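Alpha-galactosidase (Thermus thermophilus, PDB 6LCJ) probably removes terminal alpha-galactosyl residues from galactosides by hydrolysis, as a hexameric, thermostable glycosidase of family GH36. Local coordinates at residues P38-W50 with W88-D100. Residues are numbered along the deposited sequence; the frame is centred on the assembly and turned at random.
Sequences PPFPAKGFFRHGW and WWGSGVGALRGPD
Phe46 N donates to Ala95 O (2.7 Å) where strand 44-48 runs antiparallel to strand 93-97; a water then bridges Phe46 O, His48 N and Val93 O, and beyond it strand 89-91, crossing 44-48 at 53°, takes over, Ser91 N donating to His48 O (2.6 Å). The His48 CG stands anti to the backbone N (chi1 -172°), which carries ND1 to Ser91 O, a donor in the ring plane (3.0 Å). Val93 N reaches the same oxygen from the opposite face of the carbonyl, so two N-H groups grip it. Phe45 CE1 comes to 4.0 Å from Gly94 CA, where a CB would be crowded against the ring; CD2 meets Trp88 CB (3.8 Å) and CB meets Leu96 CD2 (4.1 Å). Cutting Phe45 back to an alanine would probably open a gap between Trp88 CB and Gly94 CA. The Phe40 ring is sandwiched, Gly98 CA over one face (3.7 Å from the centroid) and Pro38 CB over the opposite one. The Arg47 chain crosses Trp88 at about a right angle, CG near CE3 (3.9 Å), and NH2 salt-bridges Asp78. In the N-terminal beta-sandwich, strand 93-97 lies between 44-48 and 102-108, strand 56-59 flanks 44-48, and 89-91 edges the second sheet beside 113-117; Phe46 meets Phe144 of helix 140-149 edge-to-face.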
# COMPACT_ATOMS: atom_id res chain seq x y z
N PRO E 38 -6.30 -39.39 -5.15
CA PRO E 38 -7.38 -40.03 -5.85
C PRO E 38 -6.88 -40.70 -7.12
O PRO E 38 -6.00 -40.18 -7.82
CB PRO E 38 -8.33 -38.87 -6.18
CG PRO E 38 -7.47 -37.67 -6.17
CD PRO E 38 -6.45 -37.93 -5.11
N PRO E 39 -7.40 -41.86 -7.42
CA PRO E 39 -7.10 -42.50 -8.70
C PRO E 39 -8.06 -42.05 -9.79
O PRO E 39 -8.34 -42.79 -10.73
CB PRO E 39 -7.26 -43.99 -8.38
CG PRO E 39 -8.36 -44.00 -7.35
CD PRO E 39 -8.24 -42.72 -6.56
N PHE E 40 -8.58 -40.83 -9.66
CA PHE E 40 -9.55 -40.26 -10.58
C PHE E 40 -9.39 -38.75 -10.52
O PHE E 40 -8.91 -38.22 -9.51
CB PHE E 40 -11.00 -40.64 -10.22
CG PHE E 40 -11.39 -40.37 -8.78
CD1 PHE E 40 -11.76 -39.09 -8.37
CD2 PHE E 40 -11.42 -41.40 -7.85
CE1 PHE E 40 -12.13 -38.84 -7.05
CE2 PHE E 40 -11.78 -41.15 -6.52
CZ PHE E 40 -12.13 -39.87 -6.13
N PRO E 41 -9.76 -38.04 -11.58
CA PRO E 41 -9.86 -36.57 -11.47
C PRO E 41 -11.07 -36.22 -10.61
O PRO E 41 -12.16 -36.78 -10.79
CB PRO E 41 -10.03 -36.11 -12.92
CG PRO E 41 -10.70 -37.29 -13.61
CD PRO E 41 -10.16 -38.53 -12.91
N ALA E 42 -10.87 -35.31 -9.66
CA ALA E 42 -11.87 -35.04 -8.63
C ALA E 42 -12.71 -33.82 -9.01
O ALA E 42 -12.16 -32.78 -9.37
CB ALA E 42 -11.20 -34.84 -7.27
N LYS E 43 -14.03 -33.96 -8.90
CA LYS E 43 -14.94 -32.86 -9.20
C LYS E 43 -15.57 -32.22 -7.96
O LYS E 43 -16.08 -31.10 -8.05
CB LYS E 43 -16.06 -33.33 -10.14
CG LYS E 43 -15.58 -34.07 -11.38
CD LYS E 43 -14.98 -33.11 -12.42
CE LYS E 43 -14.21 -33.88 -13.50
NZ LYS E 43 -15.03 -34.98 -14.12
N GLY E 44 -15.55 -32.89 -6.82
CA GLY E 44 -16.05 -32.30 -5.60
C GLY E 44 -15.19 -32.66 -4.41
O GLY E 44 -14.59 -33.74 -4.34
N PHE E 45 -15.13 -31.73 -3.46
CA PHE E 45 -14.52 -31.95 -2.15
C PHE E 45 -15.60 -31.83 -1.09
O PHE E 45 -16.39 -30.88 -1.10
CB PHE E 45 -13.39 -30.94 -1.90
CG PHE E 45 -12.90 -30.89 -0.43
CD1 PHE E 45 -12.40 -32.03 0.19
CD2 PHE E 45 -12.92 -29.70 0.29
CE1 PHE E 45 -11.94 -31.98 1.52
CE2 PHE E 45 -12.45 -29.64 1.61
CZ PHE E 45 -11.97 -30.78 2.23
N PHE E 46 -15.66 -32.81 -0.19
CA PHE E 46 -16.60 -32.72 0.92
C PHE E 46 -15.99 -31.84 2.02
O PHE E 46 -15.00 -32.21 2.68
CB PHE E 46 -16.96 -34.09 1.47
CG PHE E 46 -17.89 -34.02 2.65
CD1 PHE E 46 -19.17 -33.52 2.50
CD2 PHE E 46 -17.47 -34.41 3.92
CE1 PHE E 46 -20.03 -33.43 3.59
CE2 PHE E 46 -18.33 -34.33 5.00
CZ PHE E 46 -19.61 -33.84 4.83
N ARG E 47 -16.60 -30.68 2.22
CA ARG E 47 -16.10 -29.68 3.14
C ARG E 47 -16.91 -29.80 4.42
O ARG E 47 -18.05 -29.34 4.49
CB ARG E 47 -16.22 -28.30 2.50
CG ARG E 47 -15.44 -27.21 3.22
CD ARG E 47 -16.29 -26.51 4.26
NE ARG E 47 -15.53 -25.47 4.93
CZ ARG E 47 -15.93 -24.83 6.02
NH1 ARG E 47 -17.10 -25.12 6.57
NH2 ARG E 47 -15.16 -23.88 6.56
N HIS E 48 -16.33 -30.45 5.43
CA HIS E 48 -17.00 -30.61 6.72
C HIS E 48 -16.60 -29.51 7.70
O HIS E 48 -15.46 -29.47 8.18
CB HIS E 48 -16.72 -31.98 7.33
CG HIS E 48 -17.55 -32.23 8.54
ND1 HIS E 48 -17.01 -32.32 9.81
CD2 HIS E 48 -18.89 -32.29 8.69
CE1 HIS E 48 -17.99 -32.47 10.68
NE2 HIS E 48 -19.14 -32.46 10.03
N GLY E 49 -17.54 -28.63 8.03
CA GLY E 49 -17.28 -27.58 9.00
C GLY E 49 -17.12 -28.10 10.42
O GLY E 49 -17.46 -29.23 10.76
N TRP E 50 -16.60 -27.21 11.27
CA TRP E 50 -16.14 -27.61 12.59
C TRP E 50 -17.28 -27.91 13.55
O TRP E 50 -17.25 -28.91 14.27
CB TRP E 50 -15.26 -26.52 13.18
CG TRP E 50 -14.63 -26.88 14.49
CD1 TRP E 50 -14.07 -28.08 14.84
CD2 TRP E 50 -14.47 -26.02 15.62
NE1 TRP E 50 -13.58 -28.01 16.12
CE2 TRP E 50 -13.80 -26.76 16.62
CE3 TRP E 50 -14.81 -24.68 15.88
CZ2 TRP E 50 -13.47 -26.21 17.86
CZ3 TRP E 50 -14.49 -24.13 17.10
CH2 TRP E 50 -13.82 -24.90 18.08
N TRP E 88 -8.85 -25.22 0.73
CA TRP E 88 -10.10 -25.77 1.25
C TRP E 88 -9.78 -26.75 2.37
O TRP E 88 -9.29 -27.86 2.10
CB TRP E 88 -10.87 -26.47 0.14
CG TRP E 88 -11.64 -25.54 -0.77
CD1 TRP E 88 -11.30 -25.19 -2.05
CD2 TRP E 88 -12.87 -24.88 -0.48
NE1 TRP E 88 -12.25 -24.35 -2.56
CE2 TRP E 88 -13.23 -24.14 -1.62
CE3 TRP E 88 -13.71 -24.84 0.64
CZ2 TRP E 88 -14.38 -23.37 -1.68
CZ3 TRP E 88 -14.86 -24.08 0.57
CH2 TRP E 88 -15.18 -23.35 -0.58
N TRP E 89 -10.07 -26.35 3.60
CA TRP E 89 -9.84 -27.18 4.78
C TRP E 89 -11.17 -27.55 5.42
O TRP E 89 -12.04 -26.71 5.60
CB TRP E 89 -8.98 -26.45 5.81
CG TRP E 89 -7.51 -26.44 5.57
CD1 TRP E 89 -6.79 -25.45 4.99
CD2 TRP E 89 -6.57 -27.46 5.94
NE1 TRP E 89 -5.45 -25.79 4.97
CE2 TRP E 89 -5.30 -27.02 5.55
CE3 TRP E 89 -6.69 -28.72 6.55
CZ2 TRP E 89 -4.15 -27.77 5.74
CZ3 TRP E 89 -5.54 -29.46 6.75
CH2 TRP E 89 -4.29 -28.98 6.35
N GLY E 90 -11.32 -28.82 5.80
CA GLY E 90 -12.46 -29.27 6.56
C GLY E 90 -12.02 -29.82 7.91
O GLY E 90 -10.83 -30.03 8.17
N SER E 91 -13.00 -30.05 8.78
CA SER E 91 -12.74 -30.57 10.12
C SER E 91 -12.98 -32.08 10.18
O SER E 91 -14.06 -32.56 9.83
CB SER E 91 -13.60 -29.88 11.16
OG SER E 91 -13.63 -30.67 12.35
N GLY E 92 -11.97 -32.81 10.65
CA GLY E 92 -12.12 -34.20 11.01
C GLY E 92 -12.20 -35.16 9.85
O GLY E 92 -11.51 -36.18 9.85
N VAL E 93 -13.04 -34.86 8.85
CA VAL E 93 -13.23 -35.76 7.71
C VAL E 93 -13.32 -34.95 6.42
O VAL E 93 -13.79 -33.81 6.40
CB VAL E 93 -14.49 -36.65 7.90
CG1 VAL E 93 -15.71 -35.78 8.16
CG2 VAL E 93 -14.73 -37.57 6.67
N GLY E 94 -12.85 -35.56 5.33
CA GLY E 94 -13.00 -34.99 4.01
C GLY E 94 -13.24 -36.10 3.01
O GLY E 94 -13.09 -37.29 3.32
N ALA E 95 -13.63 -35.69 1.81
CA ALA E 95 -13.85 -36.68 0.77
C ALA E 95 -13.73 -36.02 -0.59
O ALA E 95 -14.02 -34.83 -0.75
CB ALA E 95 -15.21 -37.38 0.91
N LEU E 96 -13.29 -36.81 -1.56
CA LEU E 96 -13.22 -36.40 -2.95
C LEU E 96 -14.19 -37.25 -3.76
O LEU E 96 -14.42 -38.43 -3.45
CB LEU E 96 -11.79 -36.54 -3.50
CG LEU E 96 -10.75 -35.57 -2.93
CD1 LEU E 96 -9.35 -35.87 -3.44
CD2 LEU E 96 -11.14 -34.12 -3.24
N ARG E 97 -14.76 -36.65 -4.78
CA ARG E 97 -15.84 -37.26 -5.55
C ARG E 97 -15.38 -37.62 -6.95
O ARG E 97 -14.98 -36.74 -7.72
CB ARG E 97 -17.03 -36.31 -5.62
CG ARG E 97 -18.30 -36.99 -6.04
CD ARG E 97 -19.39 -35.96 -6.18
NE ARG E 97 -20.38 -36.12 -5.13
CZ ARG E 97 -21.11 -35.13 -4.66
NH1 ARG E 97 -20.98 -33.91 -5.16
NH2 ARG E 97 -22.00 -35.37 -3.70
N GLY E 98 -15.45 -38.91 -7.28
CA GLY E 98 -15.20 -39.37 -8.62
C GLY E 98 -16.37 -39.03 -9.53
O GLY E 98 -17.51 -38.92 -9.07
N PRO E 99 -16.09 -38.85 -10.83
CA PRO E 99 -17.18 -38.62 -11.80
C PRO E 99 -18.37 -39.58 -11.67
O PRO E 99 -19.49 -39.21 -12.08
CB PRO E 99 -16.47 -38.81 -13.15
CG PRO E 99 -15.06 -38.34 -12.88
CD PRO E 99 -14.76 -38.61 -11.42
N ASP E 100 -18.18 -40.77 -11.11
CA ASP E 100 -19.20 -41.80 -11.03
C ASP E 100 -20.06 -41.72 -9.77
O ASP E 100 -20.86 -42.63 -9.52
CB ASP E 100 -18.54 -43.17 -11.09
CG ASP E 100 -17.34 -43.27 -10.18
OD1 ASP E 100 -16.57 -42.28 -10.10
OD2 ASP E 100 -17.16 -44.33 -9.53
O HOH W 1 -13.74 -31.61 4.97
O HOH W 2 -13.02 -24.63 4.29
O HOH W 3 -16.16 -31.68 13.75